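Local coordinates for protein leucine aminopeptidase 2 (Saccharomyces cerevisiae, PDB 2XQ0) that removes amino-terminal residues from peptides, preferring di- and tripeptides, as a zinc-dependent M1 aminopeptidase that also has weak epoxide hydrolase activity in vitro, at residues 302-307 against 325-330; 318-323 against 387-392; 395-400 against 429-434. All blocks are in the same frame, centred on the assembly; numbering follows the deposited sequence. Where two conformers were deposited one is given.

Contact 1: 302-307 against 325-330; sequences ELAHSW and GWTVYL. With ZN (zinc ion), chain C; BES (2-(3-amino-2-hydroxy-4-phenyl-butyrylamino)-4-methyl-pentanoic acid), chain B.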
loop_
_atom_site.group_PDB
_atom_site.type_symbol
_atom_site.label_atom_id
_atom_site.label_comp_id
_atom_site.label_asym_id
_atom_site.label_seq_id
_atom_site.Cartn_x
_atom_site.Cartn_y
_atom_site.Cartn_z
ATOM N N GLU A 302 -2.141 -1.417 7.713
ATOM C CA GLU A 302 -1.899 -2.804 7.327
ATOM C C GLU A 302 -2.706 -3.749 8.208
ATOM O O GLU A 302 -3.159 -4.795 7.758
ATOM C CB GLU A 302 -0.424 -3.168 7.472
ATOM C CG GLU A 302 0.551 -2.184 6.832
ATOM C CD GLU A 302 0.294 -1.985 5.364
ATOM O OE1 GLU A 302 0.765 -0.964 4.820
ATOM O OE2 GLU A 302 -0.391 -2.839 4.754
ATOM N N LEU A 303 -2.874 -3.391 9.476
ATOM C CA LEU A 303 -3.661 -4.226 10.374
ATOM C C LEU A 303 -5.121 -4.300 9.932
ATOM O O LEU A 303 -5.726 -5.358 9.990
ATOM C CB LEU A 303 -3.628 -3.651 11.782
ATOM C CG LEU A 303 -4.624 -4.281 12.762
ATOM C CD1 LEU A 303 -4.269 -5.740 12.994
ATOM C CD2 LEU A 303 -4.590 -3.502 14.075
ATOM N N ALA A 304 -5.707 -3.172 9.541
ATOM C CA ALA A 304 -7.113 -3.185 9.119
ATOM C C ALA A 304 -7.316 -4.062 7.878
ATOM O O ALA A 304 -8.373 -4.690 7.710
ATOM C CB ALA A 304 -7.627 -1.773 8.885
ATOM N N HIS A 305 -6.298 -4.144 7.020
ATOM C CA HIS A 305 -6.348 -5.020 5.847
ATOM C C HIS A 305 -6.663 -6.466 6.225
ATOM O O HIS A 305 -7.257 -7.224 5.437
ATOM C CB HIS A 305 -5.030 -4.987 5.073
ATOM C CG HIS A 305 -4.988 -3.948 4.007
ATOM N ND1 HIS A 305 -5.948 -3.862 3.023
ATOM C CD2 HIS A 305 -4.089 -2.962 3.753
ATOM C CE1 HIS A 305 -5.657 -2.847 2.220
ATOM N NE2 HIS A 305 -4.537 -2.290 2.643
ATOM N N SER A 306 -6.293 -6.848 7.438
ATOM C CA SER A 306 -6.561 -8.224 7.883
ATOM C C SER A 306 -8.021 -8.545 7.613
ATOM O O SER A 306 -8.354 -9.647 7.179
ATOM C CB SER A 306 -6.236 -8.404 9.368
ATOM O OG SER A 306 -4.862 -8.180 9.583
ATOM N N TRP A 307 -8.889 -7.563 7.838
ATOM C CA TRP A 307 -10.305 -7.692 7.479
ATOM C C TRP A 307 -10.619 -7.281 6.029
ATOM O O TRP A 307 -11.114 -8.091 5.241
ATOM C CB TRP A 307 -11.178 -6.910 8.472
ATOM C CG TRP A 307 -11.174 -7.489 9.860
ATOM C CD1 TRP A 307 -12.069 -8.395 10.373
ATOM C CD2 TRP A 307 -10.246 -7.206 10.915
ATOM N NE1 TRP A 307 -11.744 -8.700 11.668
ATOM C CE2 TRP A 307 -10.633 -7.982 12.033
ATOM C CE3 TRP A 307 -9.118 -6.383 11.024
ATOM C CZ2 TRP A 307 -9.946 -7.952 13.237
ATOM C CZ3 TRP A 307 -8.431 -6.352 12.231
ATOM C CH2 TRP A 307 -8.850 -7.139 13.323
ATOM N N GLY A 325 -10.543 1.527 0.249
ATOM C CA GLY A 325 -11.496 2.465 0.846
ATOM C C GLY A 325 -11.967 1.998 2.208
ATOM O O GLY A 325 -11.969 2.749 3.201
ATOM N N TRP A 326 -12.352 0.737 2.286
ATOM C CA TRP A 326 -12.665 0.163 3.591
ATOM C C TRP A 326 -11.481 0.271 4.563
ATOM O O TRP A 326 -11.647 0.710 5.716
ATOM C CB TRP A 326 -13.089 -1.307 3.424
ATOM C CG TRP A 326 -14.564 -1.458 3.265
ATOM C CD1 TRP A 326 -15.246 -1.840 2.148
ATOM C CD2 TRP A 326 -15.544 -1.228 4.276
ATOM N NE1 TRP A 326 -16.599 -1.862 2.404
ATOM C CE2 TRP A 326 -16.805 -1.492 3.706
ATOM C CE3 TRP A 326 -15.478 -0.823 5.611
ATOM C CZ2 TRP A 326 -17.990 -1.355 4.421
ATOM C CZ3 TRP A 326 -16.667 -0.689 6.323
ATOM C CH2 TRP A 326 -17.892 -0.958 5.732
ATOM N N THR A 327 -10.286 -0.128 4.108
ATOM C CA THR A 327 -9.091 -0.081 4.970
ATOM C C THR A 327 -8.853 1.315 5.548
ATOM O O THR A 327 -8.615 1.452 6.738
ATOM C CB THR A 327 -7.834 -0.587 4.247
ATOM O OG1 THR A 327 -8.065 -1.942 3.826
ATOM C CG2 THR A 327 -6.581 -0.517 5.160
ATOM N N VAL A 328 -8.921 2.342 4.708
ATOM C CA VAL A 328 -8.680 3.703 5.161
ATOM C C VAL A 328 -9.776 4.074 6.167
ATOM O O VAL A 328 -9.502 4.713 7.189
ATOM C CB VAL A 328 -8.626 4.725 3.965
ATOM C CG1 VAL A 328 -8.525 6.174 4.483
ATOM C CG2 VAL A 328 -7.422 4.436 3.036
ATOM N N TYR A 329 -11.010 3.655 5.878
ATOM C CA TYR A 329 -12.135 3.878 6.796
ATOM C C TYR A 329 -11.869 3.204 8.141
ATOM O O TYR A 329 -11.900 3.845 9.215
ATOM C CB TYR A 329 -13.489 3.424 6.185
ATOM C CG TYR A 329 -14.614 3.569 7.190
ATOM C CD1 TYR A 329 -15.222 4.801 7.412
ATOM C CD2 TYR A 329 -15.010 2.493 7.965
ATOM C CE1 TYR A 329 -16.216 4.946 8.366
ATOM C CE2 TYR A 329 -15.978 2.630 8.910
ATOM C CZ TYR A 329 -16.573 3.858 9.115
ATOM O OH TYR A 329 -17.544 3.988 10.070
ATOM N N LEU A 330 -11.567 1.915 8.094
ATOM C CA LEU A 330 -11.283 1.175 9.321
ATOM C C LEU A 330 -10.074 1.710 10.111
ATOM O O LEU A 330 -10.145 1.850 11.316
ATOM C CB LEU A 330 -11.121 -0.319 9.030
ATOM C CG LEU A 330 -12.419 -0.986 8.559
ATOM C CD1 LEU A 330 -12.152 -2.417 8.058
ATOM C CD2 LEU A 330 -13.490 -0.963 9.669
HETATM ZN ZN ZN C . -3.698 -0.568 1.918
HETATM N N2 BES B . -0.613 -2.961 -0.360
HETATM C C1 BES B . -0.811 -1.528 -0.289
HETATM C C6 BES B . 0.213 -0.811 -1.172
HETATM C C7 BES B . 0.002 -1.185 -2.622
HETATM C C8 BES B . -1.280 -1.168 -3.160
HETATM C C12 BES B . 1.083 -1.564 -3.412
HETATM C C9 BES B . -1.479 -1.517 -4.490
HETATM C C11 BES B . 0.882 -1.916 -4.745
HETATM C C10 BES B . -0.400 -1.891 -5.285
HETATM C C2 BES B . -0.702 -1.025 1.156
HETATM O O2 BES B . -1.607 -1.650 2.078
HETATM C C3 BES B . -0.958 0.445 1.128
HETATM O O3 BES B . -2.088 0.900 0.931
HETATM N N1 BES B . 0.171 1.115 1.313
HETATM C C4 BES B . 0.368 2.550 1.353
HETATM C C13 BES B . 0.366 2.863 2.844
HETATM C C14 BES B . -0.622 3.961 3.217
HETATM C C15 BES B . -0.973 3.868 4.697
HETATM C C16 BES B . -1.878 3.918 2.350
HETATM C C5 BES B . 1.741 2.807 0.802
HETATM O O1 BES B . 1.987 3.915 0.276
HETATM O O4 BES B . 2.596 1.888 0.886
#

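Contact 2: 318-323 against 387-392; sequences NHFWLN and TVPYEK. With BES (2-(3-amino-2-hydroxy-4-phenyl-butyrylamino)-4-methyl-pentanoic acid), chain B.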
loop_
_atom_site.group_PDB
_atom_site.type_symbol
_atom_site.label_atom_id
_atom_site.label_comp_id
_atom_site.label_asym_id
_atom_site.label_seq_id
_atom_site.Cartn_x
_atom_site.Cartn_y
_atom_site.Cartn_z
ATOM N N ASN A 318 -10.988 -3.594 -10.860
ATOM C CA ASN A 318 -12.028 -2.582 -11.077
ATOM C C ASN A 318 -12.697 -2.136 -9.798
ATOM O O ASN A 318 -13.286 -1.068 -9.759
ATOM C CB ASN A 318 -13.136 -3.118 -11.984
ATOM C CG ASN A 318 -12.755 -3.140 -13.436
ATOM O OD1 ASN A 318 -11.697 -2.650 -13.828
ATOM N ND2 ASN A 318 -13.651 -3.662 -14.260
ATOM N N HIS A 319 -12.642 -2.980 -8.772
ATOM C CA HIS A 319 -13.359 -2.735 -7.510
ATOM C C HIS A 319 -12.376 -2.623 -6.338
ATOM O O HIS A 319 -12.679 -2.996 -5.196
ATOM C CB HIS A 319 -14.386 -3.845 -7.270
ATOM C CG HIS A 319 -15.333 -4.015 -8.410
ATOM N ND1 HIS A 319 -16.479 -3.259 -8.539
ATOM C CD2 HIS A 319 -15.265 -4.793 -9.513
ATOM C CE1 HIS A 319 -17.089 -3.587 -9.664
ATOM N NE2 HIS A 319 -16.371 -4.514 -10.275
ATOM N N PHE A 320 -11.188 -2.121 -6.658
ATOM C CA PHE A 320 -10.091 -1.958 -5.708
ATOM C C PHE A 320 -10.499 -1.096 -4.511
ATOM O O PHE A 320 -9.947 -1.245 -3.418
ATOM C CB PHE A 320 -8.904 -1.332 -6.442
ATOM C CG PHE A 320 -7.640 -1.260 -5.628
ATOM C CD1 PHE A 320 -7.174 -2.374 -4.944
ATOM C CD2 PHE A 320 -6.880 -0.089 -5.608
ATOM C CE1 PHE A 320 -5.987 -2.318 -4.210
ATOM C CE2 PHE A 320 -5.698 -0.023 -4.878
ATOM C CZ PHE A 320 -5.256 -1.150 -4.177
ATOM N N TRP A 321 -11.463 -0.194 -4.707
ATOM C CA TRP A 321 -11.929 0.654 -3.606
ATOM C C TRP A 321 -12.457 -0.156 -2.405
ATOM O O TRP A 321 -12.353 0.290 -1.255
ATOM C CB TRP A 321 -12.971 1.680 -4.082
ATOM C CG TRP A 321 -14.385 1.175 -4.104
ATOM C CD1 TRP A 321 -15.014 0.542 -5.137
ATOM C CD2 TRP A 321 -15.348 1.283 -3.051
ATOM N NE1 TRP A 321 -16.315 0.246 -4.789
ATOM C CE2 TRP A 321 -16.541 0.682 -3.511
ATOM C CE3 TRP A 321 -15.319 1.828 -1.759
ATOM C CZ2 TRP A 321 -17.700 0.615 -2.722
ATOM C CZ3 TRP A 321 -16.468 1.754 -0.977
ATOM C CH2 TRP A 321 -17.644 1.154 -1.466
ATOM N N LEU A 322 -13.011 -1.339 -2.666
ATOM C CA LEU A 322 -13.541 -2.187 -1.590
ATOM C C LEU A 322 -12.436 -2.584 -0.633
ATOM O O LEU A 322 -12.667 -2.771 0.556
ATOM C CB LEU A 322 -14.197 -3.444 -2.142
ATOM C CG LEU A 322 -15.569 -3.215 -2.798
ATOM C CD1 LEU A 322 -16.074 -4.482 -3.480
ATOM C CD2 LEU A 322 -16.557 -2.709 -1.749
ATOM N N ASN A 323 -11.234 -2.789 -1.170
ATOM C CA ASN A 323 -10.073 -3.056 -0.337
ATOM C C ASN A 323 -9.630 -1.759 0.329
ATOM O O ASN A 323 -9.800 -1.582 1.534
ATOM C CB ASN A 323 -8.901 -3.640 -1.147
ATOM C CG ASN A 323 -9.017 -5.148 -1.383
ATOM O OD1 ASN A 323 -10.109 -5.708 -1.448
ATOM N ND2 ASN A 323 -7.875 -5.807 -1.523
ATOM N N THR A 387 -4.761 7.912 -5.377
ATOM C CA THR A 387 -5.391 8.170 -4.097
ATOM C C THR A 387 -6.915 7.978 -4.126
ATOM O O THR A 387 -7.548 7.849 -3.079
ATOM C CB THR A 387 -5.053 9.581 -3.637
ATOM O OG1 THR A 387 -3.625 9.753 -3.677
ATOM C CG2 THR A 387 -5.572 9.808 -2.235
ATOM N N VAL A 388 -7.504 7.932 -5.320
ATOM C CA VAL A 388 -8.972 7.855 -5.434
ATOM C C VAL A 388 -9.629 6.673 -4.702
ATOM O O VAL A 388 -10.574 6.869 -3.944
ATOM C CB VAL A 388 -9.416 7.888 -6.915
ATOM C CG1 VAL A 388 -10.918 7.602 -7.039
ATOM C CG2 VAL A 388 -9.071 9.237 -7.519
ATOM N N PRO A 389 -9.138 5.436 -4.918
ATOM C CA PRO A 389 -9.827 4.346 -4.208
ATOM C C PRO A 389 -9.725 4.489 -2.696
ATOM O O PRO A 389 -10.658 4.116 -1.973
ATOM C CB PRO A 389 -9.093 3.074 -4.682
ATOM C CG PRO A 389 -7.827 3.562 -5.367
ATOM C CD PRO A 389 -8.192 4.927 -5.925
ATOM N N TYR A 390 -8.593 5.010 -2.229
ATOM C CA TYR A 390 -8.369 5.214 -0.805
ATOM C C TYR A 390 -9.343 6.247 -0.254
ATOM O O TYR A 390 -10.114 5.971 0.662
ATOM C CB TYR A 390 -6.927 5.698 -0.566
ATOM C CG TYR A 390 -5.861 4.669 -0.903
ATOM C CD1 TYR A 390 -5.407 4.498 -2.212
ATOM C CD2 TYR A 390 -5.295 3.887 0.095
ATOM C CE1 TYR A 390 -4.426 3.544 -2.518
ATOM C CE2 TYR A 390 -4.314 2.936 -0.197
ATOM C CZ TYR A 390 -3.887 2.769 -1.494
ATOM O OH TYR A 390 -2.910 1.834 -1.768
ATOM N N GLU A 391 -9.290 7.443 -0.813
ATOM C CA GLU A 391 -9.946 8.595 -0.197
ATOM C C GLU A 391 -11.359 8.845 -0.689
ATOM O O GLU A 391 -12.212 9.256 0.087
ATOM C CB GLU A 391 -9.105 9.858 -0.387
ATOM C CG GLU A 391 -7.735 9.816 0.311
ATOM C CD GLU A 391 -7.835 9.762 1.834
ATOM O OE1 GLU A 391 -8.875 10.171 2.401
ATOM O OE2 GLU A 391 -6.869 9.299 2.470
ATOM N N LYS A 392 -11.622 8.650 -1.975
ATOM C CA LYS A 392 -13.011 8.715 -2.405
ATOM C C LYS A 392 -13.727 7.518 -1.789
ATOM O O LYS A 392 -14.890 7.609 -1.385
ATOM C CB LYS A 392 -13.130 8.735 -3.951
ATOM C CG LYS A 392 -14.540 9.071 -4.442
ATOM C CD LYS A 392 -14.704 9.045 -5.971
ATOM C CE LYS A 392 -14.366 10.377 -6.630
ATOM N NZ LYS A 392 -14.928 10.503 -8.043
HETATM N N2 BES B . -0.613 -2.961 -0.360
HETATM C C1 BES B . -0.811 -1.528 -0.289
HETATM C C6 BES B . 0.213 -0.811 -1.172
HETATM C C7 BES B . 0.002 -1.185 -2.622
HETATM C C8 BES B . -1.280 -1.168 -3.160
HETATM C C12 BES B . 1.083 -1.564 -3.412
HETATM C C9 BES B . -1.479 -1.517 -4.490
HETATM C C11 BES B . 0.882 -1.916 -4.745
HETATM C C10 BES B . -0.400 -1.891 -5.285
HETATM C C2 BES B . -0.702 -1.025 1.156
HETATM O O2 BES B . -1.607 -1.650 2.078
HETATM C C3 BES B . -0.958 0.445 1.128
HETATM O O3 BES B . -2.088 0.900 0.931
HETATM N N1 BES B . 0.171 1.115 1.313
HETATM C C4 BES B . 0.368 2.550 1.353
HETATM C C13 BES B . 0.366 2.863 2.844
HETATM C C14 BES B . -0.622 3.961 3.217
HETATM C C15 BES B . -0.973 3.868 4.697
HETATM C C16 BES B . -1.878 3.918 2.350
HETATM C C5 BES B . 1.741 2.807 0.802
HETATM O O1 BES B . 1.987 3.915 0.276
HETATM O O4 BES B . 2.596 1.888 0.886
#

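Contact 3: 395-400 against 429-434; sequences NLLFHL and FQFLDT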
loop_
_atom_site.group_PDB
_atom_site.type_symbol
_atom_site.label_atom_id
_atom_site.label_comp_id
_atom_site.label_asym_id
_atom_site.label_seq_id
_atom_site.Cartn_x
_atom_site.Cartn_y
_atom_site.Cartn_z
ATOM N N ASN A 395 -14.371 8.365 1.778
ATOM C CA ASN A 395 -15.438 9.364 1.877
ATOM C C ASN A 395 -16.839 8.858 1.588
ATOM O O ASN A 395 -17.813 9.341 2.178
ATOM C CB ASN A 395 -15.114 10.594 1.032
ATOM C CG ASN A 395 -14.219 11.565 1.784
ATOM O OD1 ASN A 395 -14.656 12.204 2.741
ATOM N ND2 ASN A 395 -12.948 11.638 1.393
ATOM N N LEU A 396 -16.960 7.877 0.703
ATOM C CA LEU A 396 -18.276 7.267 0.506
ATOM C C LEU A 396 -18.705 6.544 1.781
ATOM O O LEU A 396 -19.855 6.663 2.224
ATOM C CB LEU A 396 -18.265 6.313 -0.691
ATOM C CG LEU A 396 -19.496 5.432 -0.834
ATOM C CD1 LEU A 396 -20.744 6.295 -0.841
ATOM C CD2 LEU A 396 -19.394 4.584 -2.102
ATOM N N LEU A 397 -17.775 5.828 2.410
ATOM C CA LEU A 397 -18.122 5.095 3.646
ATOM C C LEU A 397 -18.420 6.017 4.838
ATOM O O LEU A 397 -19.290 5.726 5.666
ATOM C CB LEU A 397 -17.013 4.113 4.007
ATOM C CG LEU A 397 -16.821 3.024 2.947
ATOM C CD1 LEU A 397 -15.586 2.202 3.237
ATOM C CD2 LEU A 397 -18.066 2.154 2.879
ATOM N N PHE A 398 -17.664 7.103 4.939
ATOM C CA PHE A 398 -17.885 8.101 5.965
ATOM C C PHE A 398 -19.265 8.781 5.784
ATOM O O PHE A 398 -19.953 9.102 6.763
ATOM C CB PHE A 398 -16.753 9.139 5.947
ATOM C CG PHE A 398 -16.843 10.144 7.073
ATOM C CD1 PHE A 398 -16.582 9.763 8.379
ATOM C CD2 PHE A 398 -17.205 11.462 6.825
ATOM C CE1 PHE A 398 -16.684 10.683 9.434
ATOM C CE2 PHE A 398 -17.301 12.384 7.868
ATOM C CZ PHE A 398 -17.038 11.985 9.177
ATOM N N HIS A 399 -19.652 9.000 4.530
ATOM C CA HIS A 399 -20.963 9.557 4.199
ATOM C C HIS A 399 -22.076 8.611 4.648
ATOM O O HIS A 399 -23.051 9.027 5.274
ATOM C CB HIS A 399 -21.059 9.804 2.691
ATOM C CG HIS A 399 -22.372 10.379 2.252
ATOM N ND1 HIS A 399 -22.839 11.592 2.707
ATOM C CD2 HIS A 399 -23.310 9.908 1.403
ATOM C CE1 HIS A 399 -24.015 11.842 2.158
ATOM N NE2 HIS A 399 -24.324 10.836 1.360
ATOM N N LEU A 400 -21.902 7.330 4.339
ATOM C CA LEU A 400 -22.850 6.294 4.719
ATOM C C LEU A 400 -22.971 6.174 6.237
ATOM O O LEU A 400 -24.072 6.085 6.771
ATOM C CB LEU A 400 -22.425 4.954 4.112
ATOM C CG LEU A 400 -22.613 4.861 2.592
ATOM C CD1 LEU A 400 -22.157 3.498 2.049
ATOM C CD2 LEU A 400 -24.057 5.149 2.186
ATOM N N PHE A 429 -21.282 -4.349 -6.557
ATOM C CA PHE A 429 -22.712 -4.590 -6.643
ATOM C C PHE A 429 -23.163 -5.474 -5.497
ATOM O O PHE A 429 -24.226 -5.249 -4.920
ATOM C CB PHE A 429 -23.070 -5.184 -8.008
ATOM C CG PHE A 429 -22.519 -4.392 -9.156
ATOM C CD1 PHE A 429 -23.064 -3.159 -9.475
ATOM C CD2 PHE A 429 -21.427 -4.848 -9.874
ATOM C CE1 PHE A 429 -22.547 -2.408 -10.505
ATOM C CE2 PHE A 429 -20.901 -4.101 -10.919
ATOM C CZ PHE A 429 -21.463 -2.883 -11.234
ATOM N N GLN A 430 -22.335 -6.452 -5.134
ATOM C CA GLN A 430 -22.653 -7.321 -4.006
ATOM C C GLN A 430 -22.564 -6.535 -2.688
ATOM O O GLN A 430 -23.327 -6.772 -1.747
ATOM C CB GLN A 430 -21.714 -8.531 -3.985
ATOM C CG GLN A 430 -21.804 -9.427 -5.231
ATOM C CD GLN A 430 -20.709 -10.465 -5.249
ATOM O OE1 GLN A 430 -19.589 -10.190 -5.675
ATOM N NE2 GLN A 430 -21.014 -11.666 -4.759
ATOM N N PHE A 431 -21.622 -5.599 -2.622
ATOM C CA PHE A 431 -21.527 -4.706 -1.469
ATOM C C PHE A 431 -22.865 -3.980 -1.317
ATOM O O PHE A 431 -23.453 -3.975 -0.241
ATOM C CB PHE A 431 -20.376 -3.706 -1.638
ATOM C CG PHE A 431 -20.470 -2.494 -0.725
ATOM C CD1 PHE A 431 -20.204 -2.604 0.625
ATOM C CD2 PHE A 431 -20.804 -1.251 -1.232
ATOM C CE1 PHE A 431 -20.277 -1.493 1.471
ATOM C CE2 PHE A 431 -20.884 -0.135 -0.401
ATOM C CZ PHE A 431 -20.623 -0.261 0.958
ATOM N N LEU A 432 -23.358 -3.396 -2.407
ATOM C CA LEU A 432 -24.611 -2.623 -2.357
ATOM C C LEU A 432 -25.831 -3.460 -1.984
ATOM O O LEU A 432 -26.637 -3.026 -1.179
ATOM C CB LEU A 432 -24.870 -1.886 -3.674
ATOM C CG LEU A 432 -23.792 -0.852 -4.027
ATOM C CD1 LEU A 432 -23.941 -0.376 -5.459
ATOM C CD2 LEU A 432 -23.816 0.320 -3.071
ATOM N N ASP A 433 -25.974 -4.647 -2.577
ATOM C CA ASP A 433 -27.039 -5.570 -2.179
ATOM C C ASP A 433 -27.024 -5.810 -0.673
ATOM O O ASP A 433 -28.062 -5.850 -0.034
ATOM C CB ASP A 433 -26.872 -6.932 -2.857
ATOM C CG ASP A 433 -26.937 -6.851 -4.359
ATOM O OD1 ASP A 433 -27.510 -5.881 -4.871
ATOM O OD2 ASP A 433 -26.424 -7.773 -5.025
ATOM N N THR A 434 -25.842 -6.041 -0.123
ATOM C CA THR A 434 -25.722 -6.349 1.294
ATOM C C THR A 434 -26.149 -5.155 2.144
ATOM O O THR A 434 -26.816 -5.305 3.179
ATOM C CB THR A 434 -24.280 -6.727 1.649
ATOM O OG1 THR A 434 -23.882 -7.858 0.855
ATOM C CG2 THR A 434 -24.182 -7.064 3.140
#

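Contact 1: 302-307 against 325-330
Thr327 OG1, poised over the face of the His305 imidazole, is gripped by hydrogen bonds with Ser308 OG and the carbonyl of Asn323. It comes within 3.0 Å of His305 ND1, but at an angle too poor for a bond; ND1 is paired instead with Ser308 O. The methyl does the packing: Thr327 CG2, anti to the backbone N, makes a CH-pi contact 3.7 Å from the ring centroid and 9° off the normal. Pinned this way, the imidazole turns NE2 to the zinc ion at 2.0 Å. His301 and Glu324 complete the protein ligands of the HExxH-(18)-E zinc site of M1 peptidases, and bestatin chelates the metal through O2 and O3. The two helical segments cross at 122° with axes 8.5 Å apart, a closeness allowed by Ala304, whose CB meets Leu330 CB at 3.8 Å. Glu302, the proton acceptor, turns away from helix 321-339; with CG anti to the carbonyl carbon (chi1 -49°) and a bend at chi2, its carboxylate reaches the inhibitor, OE2 standing 3.2 Å from bestatin O2. Replacing it with alanine takes away the carboxylate and is likely to leave O2 without this acidic neighbour and the site without its proton acceptor.

Contact 2: 318-323 against 387-392
Phe320 and Tyr390 start from opposite segments and are steered to the same inhibitor by their first torsions. In Phe320, CG is anti to the backbone N (chi1 -173°), which swings the ring past Pro389; in Tyr390, CG is anti to the carbonyl carbon (chi1 -66°), and although its CB points away from 318-323, the ring end comes back toward Phe320. The two rings barely meet, Phe320 CE2 standing 4.5 Å from Tyr390 CE1, so they flank one another without stacking. The closer contact of Phe320 is with Pro389, whose CG lies 3.8 Å from Phe320 CD2, the two side chains meeting at a slant. The same proline presses on the backbone of the next residue, with its CB 3.9 Å from Trp321 CA. Here the two segments come very near each other, the CA atoms of Trp321 and Pro389 being 4.3 Å apart. The Trp321 indole leads away from 387-392; its NE1 is hydrogen-bonded to Thr428 OG1, and Leu322 CD2 lies over one face, toward its rim. Beyond the proline, Phe320 CZ touches the phenyl of bestatin at C9, 3.8 Å off. Tyr390 OH donates a hydrogen bond of 3.0 Å to bestatin O3, an oxygen that is also a zinc ligand and lies at the edge of the phenol, in its plane. A methyl of the inhibitor's leucyl side chain, C16, touches Tyr390 CE2 at 3.7 Å. Phe320 thus borders the bestatin phenyl, while Tyr390 is the proton donor of the enzyme, and a tyrosine hydroxyl directed at the zinc-bound carbonyl oxygen is the active-site arrangement of M1 aminopeptidases.

Contact 3: 395-400 against 429-434
Phe431 reaches across to helix 388-403 with the far corner of its ring, and its CZ is the atom that touches both leucines. Leu397 CD2 meets it at 4.0 Å, coming in obliquely, while Leu400 CD1 sits near the ring plane at the edge, 4.2 Å from the same Phe431 CZ. One aromatic side chain has to span the gap, since the backbones are well separated, the closest CA atoms, those of Leu400 and Leu432, being 11.5 Å apart. The ring can do so because its CG is anti to the backbone N (chi1 162°), which extends it from helix 428-438 toward the two leucines.

The next shell holds these groups in place. Trp321 meets the Phe431 ring edge-to-face, with Leu322 and Phe413 packed around it, and Leu397 is lodged against Trp326 and Tyr329. Helix 428-438 has its own internal staple, where Gln430 O accepts from both Thr434 N and Thr434 OG1, the latter at 2.9 Å, with the two donors on opposite faces of the carbonyl plane. Thr434 OG1 is also bonded to Lys420 NZ, and Asp433 makes a salt bridge with Arg10.

Helices 388-403 and 428-438 thus meet only lightly here, with helix 321-339 supplying aromatic residues to both, helix 407-420 lying against Phe431 and Thr434, and helix 451-456 packing on Leu396 and Leu432.

In the fold
All three contacts lie within the M1 peptidase region, tied together by two helices: 321-339 serves contacts 1 and 2, and 388-403 serves contacts 2 and 3. The segments of contacts 1 and 2 alternate along the chain; contact 3 follows both. The centres of contacts 1 and 2 are about 11 Å apart, those of contacts 2 and 3 about 12 Å, those of contacts 1 and 3 about 15 Å. Contacts 1 and 2 both touch bestatin and join through Val328 against Tyr390, so helix 321-339, carrying the zinc ligand Glu324, packs directly on helix 388-403, carrying the proton donor. Contact 3 is farther from the metal, its Leu397 side chain about 12 Å from the zinc ion.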